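PDB 4AKL: nucleocapsid, which probably binds single- and double-stranded RNA to package the viral genome, and probably also cuts double-stranded DNA without sequence preference. Local coordinates for residues I174-L179 and F441-M446; R202-G207 and K252-L257; L230-L235 and V284-E289. All blocks are in the same frame, centred on the assembly; numbering follows the deposited sequence. Where two conformers were deposited one is given.

Contact 1. Residues I174-L179 and F441-M446. Unlike the reference sequence in segment 441-446: D445 (reference His).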
# COMPACT_ATOMS: atom_id res chain seq x y z
N ILE A 174 12.02 9.07 -10.18
CA ILE A 174 12.60 8.18 -11.24
C ILE A 174 14.06 7.81 -10.95
O ILE A 174 14.47 6.67 -11.20
CB ILE A 174 12.47 8.80 -12.67
CG1 ILE A 174 10.99 8.98 -13.08
CG2 ILE A 174 13.18 7.90 -13.76
CD1 ILE A 174 10.79 9.85 -14.37
N ARG A 175 14.85 8.77 -10.45
CA ARG A 175 16.20 8.48 -9.93
C ARG A 175 16.17 7.33 -8.90
O ARG A 175 17.00 6.42 -8.95
CB ARG A 175 16.82 9.72 -9.29
CG ARG A 175 18.24 9.52 -8.68
CD ARG A 175 18.66 10.70 -7.84
NE ARG A 175 17.93 10.77 -6.56
CZ ARG A 175 18.28 10.13 -5.43
NH1 ARG A 175 19.35 9.35 -5.37
NH2 ARG A 175 17.53 10.29 -4.35
N ARG A 176 15.19 7.38 -7.97
CA ARG A 176 15.02 6.35 -6.90
C ARG A 176 14.58 5.00 -7.47
O ARG A 176 15.15 3.97 -7.16
CB ARG A 176 14.01 6.82 -5.82
CG ARG A 176 14.55 7.90 -4.89
CD ARG A 176 13.41 8.61 -4.08
NE ARG A 176 13.99 9.76 -3.39
CZ ARG A 176 14.64 9.72 -2.23
NH1 ARG A 176 14.79 8.57 -1.56
NH2 ARG A 176 15.14 10.84 -1.71
N ARG A 177 13.57 5.04 -8.31
CA ARG A 177 13.05 3.88 -8.98
C ARG A 177 14.17 3.18 -9.77
O ARG A 177 14.30 1.95 -9.68
CB ARG A 177 11.91 4.30 -9.90
CG ARG A 177 11.17 3.17 -10.63
CD ARG A 177 9.92 3.74 -11.39
NE ARG A 177 9.26 2.68 -12.16
CZ ARG A 177 9.65 2.22 -13.35
NH1 ARG A 177 10.73 2.72 -13.97
NH2 ARG A 177 8.96 1.23 -13.94
N ASN A 178 14.97 3.94 -10.51
CA ASN A 178 16.09 3.38 -11.28
C ASN A 178 17.20 2.77 -10.45
O ASN A 178 17.79 1.77 -10.85
CB ASN A 178 16.71 4.41 -12.23
CG ASN A 178 15.83 4.72 -13.43
OD1 ASN A 178 14.73 4.17 -13.59
ND2 ASN A 178 16.31 5.61 -14.27
N LEU A 179 17.51 3.40 -9.32
CA LEU A 179 18.45 2.82 -8.35
C LEU A 179 17.92 1.47 -7.85
O LEU A 179 18.67 0.51 -7.79
CB LEU A 179 18.69 3.74 -7.14
CG LEU A 179 19.66 4.93 -7.29
CD1 LEU A 179 19.87 5.70 -5.96
CD2 LEU A 179 21.01 4.47 -7.86
N PHE A 441 16.49 20.05 4.69
CA PHE A 441 17.19 18.77 4.72
C PHE A 441 17.55 18.30 3.33
O PHE A 441 16.96 18.74 2.35
CB PHE A 441 16.33 17.66 5.32
CG PHE A 441 15.69 18.01 6.64
CD1 PHE A 441 16.38 17.85 7.84
CD2 PHE A 441 14.37 18.51 6.68
CE1 PHE A 441 15.76 18.18 9.08
CE2 PHE A 441 13.74 18.84 7.89
CZ PHE A 441 14.42 18.68 9.09
N ASN A 442 18.51 17.36 3.27
CA ASN A 442 18.91 16.71 2.01
C ASN A 442 17.87 15.66 1.60
O ASN A 442 17.72 14.67 2.26
CB ASN A 442 20.28 16.04 2.17
CG ASN A 442 20.92 15.68 0.81
OD1 ASN A 442 20.27 15.73 -0.27
ND2 ASN A 442 22.23 15.33 0.87
N ILE A 443 17.17 15.90 0.50
CA ILE A 443 16.14 14.99 -0.06
C ILE A 443 16.73 13.63 -0.37
O ILE A 443 16.27 12.59 0.14
CB ILE A 443 15.49 15.62 -1.38
CG1 ILE A 443 14.53 16.73 -1.02
CG2 ILE A 443 14.73 14.59 -2.27
CD1 ILE A 443 13.49 16.32 0.06
N GLN A 444 17.78 13.67 -1.19
CA GLN A 444 18.46 12.46 -1.69
C GLN A 444 18.99 11.53 -0.59
O GLN A 444 19.15 10.35 -0.84
CB GLN A 444 19.58 12.83 -2.70
CG GLN A 444 19.09 13.24 -4.11
CD GLN A 444 18.63 14.69 -4.24
OE1 GLN A 444 18.98 15.55 -3.42
NE2 GLN A 444 17.85 14.96 -5.29
N ASP A 445 19.24 12.04 0.62
CA ASP A 445 19.70 11.17 1.75
C ASP A 445 18.61 10.42 2.54
O ASP A 445 18.94 9.53 3.38
CB ASP A 445 20.53 11.95 2.74
CG ASP A 445 21.96 12.01 2.35
OD1 ASP A 445 22.26 12.04 1.13
OD2 ASP A 445 22.80 12.02 3.27
N MET A 446 17.36 10.77 2.30
CA MET A 446 16.27 10.10 2.98
C MET A 446 15.89 8.88 2.16
O MET A 446 15.75 8.98 0.96
CB MET A 446 15.07 11.03 3.10
CG MET A 446 15.37 12.32 3.81
SD MET A 446 13.89 13.36 3.83
CE MET A 446 13.11 12.78 5.34

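Contact 2. Residues R202-G207 and K252-L257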
# COMPACT_ATOMS: atom_id res chain seq x y z
N ARG A 202 2.62 -20.85 -26.00
CA ARG A 202 1.22 -20.44 -26.18
C ARG A 202 0.40 -21.59 -26.77
O ARG A 202 -0.70 -21.84 -26.34
CB ARG A 202 1.10 -19.17 -27.05
CG ARG A 202 -0.35 -18.59 -27.18
CD ARG A 202 -0.43 -17.16 -27.83
NE ARG A 202 0.85 -16.80 -28.45
CZ ARG A 202 1.67 -15.80 -28.09
NH1 ARG A 202 1.36 -14.94 -27.09
NH2 ARG A 202 2.81 -15.63 -28.76
N GLU A 203 0.96 -22.30 -27.74
CA GLU A 203 0.28 -23.47 -28.32
C GLU A 203 0.22 -24.69 -27.34
O GLU A 203 -0.84 -25.32 -27.19
CB GLU A 203 0.93 -23.86 -29.64
CG GLU A 203 0.61 -22.89 -30.81
CD GLU A 203 -0.83 -23.03 -31.33
OE1 GLU A 203 -1.37 -24.16 -31.35
OE2 GLU A 203 -1.41 -22.01 -31.73
N PHE A 204 1.34 -24.98 -26.68
CA PHE A 204 1.43 -26.07 -25.70
C PHE A 204 0.33 -25.96 -24.63
O PHE A 204 -0.39 -26.93 -24.37
CB PHE A 204 2.82 -26.08 -25.05
CG PHE A 204 2.97 -27.07 -23.93
CD1 PHE A 204 3.16 -28.43 -24.21
CD2 PHE A 204 2.92 -26.65 -22.59
CE1 PHE A 204 3.30 -29.36 -23.18
CE2 PHE A 204 3.06 -27.59 -21.54
CZ PHE A 204 3.25 -28.95 -21.85
N VAL A 205 0.20 -24.77 -24.03
CA VAL A 205 -0.75 -24.58 -22.94
C VAL A 205 -2.24 -24.61 -23.35
O VAL A 205 -3.10 -24.51 -22.47
CB VAL A 205 -0.44 -23.29 -22.12
CG1 VAL A 205 1.04 -23.30 -21.68
CG2 VAL A 205 -0.84 -21.98 -22.89
N LYS A 206 -2.57 -24.73 -24.65
CA LYS A 206 -3.96 -25.02 -25.05
C LYS A 206 -4.39 -26.50 -24.76
O LYS A 206 -5.55 -26.85 -24.97
CB LYS A 206 -4.24 -24.71 -26.54
CG LYS A 206 -4.39 -23.22 -26.92
CD LYS A 206 -3.23 -22.74 -27.73
CE LYS A 206 -3.46 -21.38 -28.41
NZ LYS A 206 -3.82 -21.57 -29.84
N GLY A 207 -3.47 -27.33 -24.28
CA GLY A 207 -3.73 -28.78 -24.06
C GLY A 207 -3.05 -29.67 -25.12
O GLY A 207 -3.36 -30.88 -25.21
N LYS A 252 -2.28 -28.01 -15.91
CA LYS A 252 -3.36 -28.84 -16.48
C LYS A 252 -2.91 -29.66 -17.73
O LYS A 252 -3.29 -30.84 -17.95
CB LYS A 252 -4.48 -27.91 -16.90
CG LYS A 252 -5.75 -28.53 -17.43
CD LYS A 252 -6.78 -27.41 -17.74
CE LYS A 252 -7.41 -26.85 -16.47
NZ LYS A 252 -8.41 -25.74 -16.74
N THR A 253 -2.11 -29.01 -18.56
CA THR A 253 -1.62 -29.64 -19.78
C THR A 253 -0.71 -30.78 -19.43
O THR A 253 -0.81 -31.81 -20.05
CB THR A 253 -0.92 -28.62 -20.68
OG1 THR A 253 -1.91 -27.79 -21.27
CG2 THR A 253 -0.12 -29.31 -21.81
N VAL A 254 0.16 -30.58 -18.43
CA VAL A 254 1.12 -31.59 -17.98
C VAL A 254 0.39 -32.76 -17.32
O VAL A 254 0.79 -33.90 -17.51
CB VAL A 254 2.24 -31.01 -17.04
CG1 VAL A 254 3.21 -32.10 -16.60
CG2 VAL A 254 3.03 -29.91 -17.74
N GLU A 255 -0.68 -32.47 -16.57
CA GLU A 255 -1.52 -33.49 -15.96
C GLU A 255 -2.23 -34.27 -17.06
O GLU A 255 -2.41 -35.48 -16.93
CB GLU A 255 -2.56 -32.88 -14.99
CG GLU A 255 -1.96 -32.23 -13.69
CD GLU A 255 -2.96 -31.33 -12.91
OE1 GLU A 255 -4.15 -31.22 -13.31
OE2 GLU A 255 -2.55 -30.71 -11.89
N ALA A 256 -2.62 -33.57 -18.13
CA ALA A 256 -3.23 -34.22 -19.28
C ALA A 256 -2.24 -35.21 -19.91
O ALA A 256 -2.61 -36.35 -20.25
CB ALA A 256 -3.69 -33.19 -20.29
N LEU A 257 -0.97 -34.79 -20.03
CA LEU A 257 0.11 -35.65 -20.55
C LEU A 257 0.28 -36.92 -19.70
O LEU A 257 0.44 -38.03 -20.21
CB LEU A 257 1.47 -34.90 -20.58
CG LEU A 257 2.69 -35.66 -21.11
CD1 LEU A 257 2.56 -35.87 -22.64
CD2 LEU A 257 4.06 -35.02 -20.78

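Contact 3. Residues L230-L235 and V284-E289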
# COMPACT_ATOMS: atom_id res chain seq x y z
N LEU A 230 14.73 -23.07 -21.08
CA LEU A 230 13.99 -22.26 -22.05
C LEU A 230 12.47 -22.36 -21.86
O LEU A 230 11.75 -21.36 -22.04
CB LEU A 230 14.39 -22.63 -23.48
CG LEU A 230 15.86 -22.41 -23.87
CD1 LEU A 230 16.16 -23.13 -25.25
CD2 LEU A 230 16.23 -20.91 -23.89
N VAL A 231 11.99 -23.55 -21.47
CA VAL A 231 10.59 -23.76 -21.10
C VAL A 231 10.14 -22.82 -19.99
O VAL A 231 9.08 -22.23 -20.09
CB VAL A 231 10.31 -25.24 -20.65
CG1 VAL A 231 8.97 -25.35 -19.89
CG2 VAL A 231 10.32 -26.16 -21.84
N ALA A 232 10.97 -22.69 -18.95
CA ALA A 232 10.65 -21.78 -17.81
C ALA A 232 10.62 -20.31 -18.27
O ALA A 232 9.60 -19.63 -18.11
CB ALA A 232 11.65 -21.95 -16.69
N THR A 233 11.73 -19.84 -18.84
CA THR A 233 11.83 -18.45 -19.33
C THR A 233 10.76 -18.16 -20.38
O THR A 233 10.20 -17.07 -20.40
CB THR A 233 13.26 -18.08 -19.88
OG1 THR A 233 13.65 -18.97 -20.91
CG2 THR A 233 14.29 -18.15 -18.79
N GLY A 234 10.47 -19.15 -21.22
CA GLY A 234 9.43 -19.05 -22.23
C GLY A 234 8.06 -18.79 -21.63
O GLY A 234 7.41 -17.80 -21.98
N LEU A 235 7.64 -19.66 -20.73
CA LEU A 235 6.36 -19.48 -20.02
C LEU A 235 6.30 -18.19 -19.21
O LEU A 235 5.27 -17.51 -19.19
CB LEU A 235 6.06 -20.67 -19.10
CG LEU A 235 5.36 -21.82 -19.81
CD1 LEU A 235 5.49 -23.15 -19.01
CD2 LEU A 235 3.90 -21.44 -20.04
N VAL A 284 7.55 -25.59 -14.87
CA VAL A 284 6.35 -24.74 -14.60
C VAL A 284 6.46 -23.95 -13.26
O VAL A 284 6.08 -22.76 -13.19
CB VAL A 284 5.02 -25.54 -14.67
CG1 VAL A 284 3.81 -24.66 -14.23
CG2 VAL A 284 4.81 -26.04 -16.08
N ALA A 285 6.96 -24.64 -12.22
CA ALA A 285 7.22 -24.01 -10.93
C ALA A 285 8.30 -22.94 -11.13
O ALA A 285 8.11 -21.82 -10.69
CB ALA A 285 7.65 -25.03 -9.88
N LYS A 286 9.40 -23.27 -11.82
CA LYS A 286 10.49 -22.30 -12.05
C LYS A 286 10.00 -21.05 -12.83
O LYS A 286 10.44 -19.91 -12.55
CB LYS A 286 11.69 -22.98 -12.73
CG LYS A 286 12.95 -22.14 -12.93
CD LYS A 286 13.61 -21.68 -11.61
CE LYS A 286 14.81 -20.78 -11.92
NZ LYS A 286 15.48 -20.21 -10.74
N ALA A 287 9.08 -21.27 -13.78
CA ALA A 287 8.46 -20.14 -14.55
C ALA A 287 7.78 -19.10 -13.64
O ALA A 287 7.79 -17.90 -13.95
CB ALA A 287 7.47 -20.66 -15.61
N GLN A 288 7.20 -19.55 -12.54
CA GLN A 288 6.56 -18.63 -11.55
C GLN A 288 7.59 -17.90 -10.69
O GLN A 288 7.44 -16.70 -10.44
CB GLN A 288 5.54 -19.36 -10.68
CG GLN A 288 4.43 -19.98 -11.54
CD GLN A 288 3.42 -20.75 -10.75
OE1 GLN A 288 2.90 -20.25 -9.76
NE2 GLN A 288 3.13 -21.99 -11.18
N GLU A 289 8.63 -18.61 -10.25
CA GLU A 289 9.74 -18.00 -9.46
C GLU A 289 10.46 -16.86 -10.22
O GLU A 289 10.95 -15.94 -9.60
CB GLU A 289 10.77 -19.06 -8.98
CG GLU A 289 10.15 -20.27 -8.26
CD GLU A 289 11.12 -21.02 -7.34
OE1 GLU A 289 11.60 -20.40 -6.34
OE2 GLU A 289 11.38 -22.23 -7.60

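Contact 1. Residues I174-L179 and F441-M446
The type I beta turn from I443 to M446 is gripped by R176 on helix 163-181, whose guanidinium group reads the two carbonyl oxygens at the turn's ends. R176 NH1 donates to M446 O at 2.7 Å, with an N-H...O angle of 160°, and this oxygen lies in the guanidinium plane. R176 NH2 adds two weak, bent bonds, to I443 O (2.8 Å) and to M446 O (3.3 Å). I443 O already accepts the turn's own bond from M446 N, so the arginine adds a weak second bond at the oxygen that closes the turn, its firm one going to M446 O. The reach comes from the chain: CG stands beside the backbone N (chi1 -73°), and from CG to NE the side chain is extended, carrying the charged end off the helix.

R175 works alongside. Its chain bends at chi3 (73°) and turns a guanidinium face to Q444, so that R175 NH2 lies 3.3 Å from Q444 CG in one of the two deposited conformers of Q444, which makes this contact less certain. R175 NH2 also sits over a face of the R176 guanidinium. D172 probably offsets the two neighbouring charges, with OD1 bridging to R175 NE and OD2 to R176 NE.

The contact lies at the surface, on the loop linking helix 425-440 to helix 450-460. I443 is buried against F434, Q437 and K438 of helix 425-440, M446 rests on Q437 of that helix, and R176 also touches V449, just ahead of helix 450-460.

Contact 2. Residues R202-G207 and K252-L257
T253 faces the end of helix 195-204 and meets it with both branches of its side chain. T253 CB, pointing at the other segment, stands 4.1 Å from F204 O. From there CG2 goes anti to the backbone N, which drops the methyl onto the face of the F204 ring. T253 CG2 is 3.6 Å from the centroid of the F204 ring and 22° off the normal, a CH-pi contact displaced toward the rim at CZ, the ring atom closest to it. T253 CG2 also lies 3.5 Å from F204 O, so the methyl touches both the ring and the carbonyl oxygen of F204.

The other branch, OG1, is placed beside the backbone N by chi1 of -73°, and bonds to E249 O one turn earlier in its own helix. With that bond made, T253 OG1 comes to 3.4 Å from G207 N, an amide already tied to F204 O, and to 3.7 Å from V205 O. G207 leaves the helical path with a positive phi of 105°. This backbone shape itself calls for glycine, since a CB would press on the carbonyl O of K206; here G207 CA and T253 CA are 4.8 Å apart.

V254 adds an apolar touch from the next position, its CG2 near the plane of the F204 ring, at the edge by CZ. F204 meets W200 too, the two rings nearly parallel.

The buried seam thus joins the C-terminal end of helix 195-204 to the middle of helix 245-263. From the loop after helix 195-204, Y209 touches T253, A256 and L257, and V254 packs against L280 and L281 of helix 270-292.

Contact 3. Residues L230-L235 and V284-E289
A232 and A287 bring two helices together almost backbone to backbone: their CA atoms are 4.3 Å apart. The methyl of A287 settles between A232 O, 3.4 Å from its CB, and L235 CB, at 3.8 Å. The reverse fit is similar, with A232 CB lying 3.9 Å from A287 N and also against K286. There the aliphatic part of the lysine does the touching, K286 CG approaching A232 CB at 4.0 Å, before the chain bends at chi2 (64°) and takes the ammonium end away from the contact. One turn back, V284 CG2 meets L235 CD1 at 4.2 Å and closes the apolar seam.

With methyl groups at the crossing, the axes of segments 230-235 and 284-289 approach to 7.8 Å, with a signed crossing angle of -49°.

Behind this first shell stands helix 245-263. Its V246 touches L235, its A250 touches V284, and its F247 reaches A287 and Q288, so a third helix backs the apolar side of the crossing. Toward the loop before helix 230-242, I228 lies on K286 and W217 on V231.

Close crossing at small residues, sealed by leucine and valine, is a familiar way of packing helical bundles, and here it helps build the all-helical arm that nairovirus nucleocapsid proteins carry beside their globular head.

Following the chain, helix 163-181 supplies the first half of contact 1, whose partner comes only after helix 425-440, 262 residues on. Contacts 2 and 3 are nested inside that long loop, closing loops of their own with segments 45 and 49 residues apart. They cross each other: segments 202-207, 230-235, 252-257 and 284-289 alternate, so the two loops overlap along the chain and the four helices pack as one group. V205 CG1 and L235 CD2, 3.8 Å apart, join them. The DEVD motif, 266-269, lies in the turn between helices 245-263 and 270-292. Contact 1, its centre 46 Å from that of contact 2, instead ties helix 163-181 to the C-terminal part of the chain.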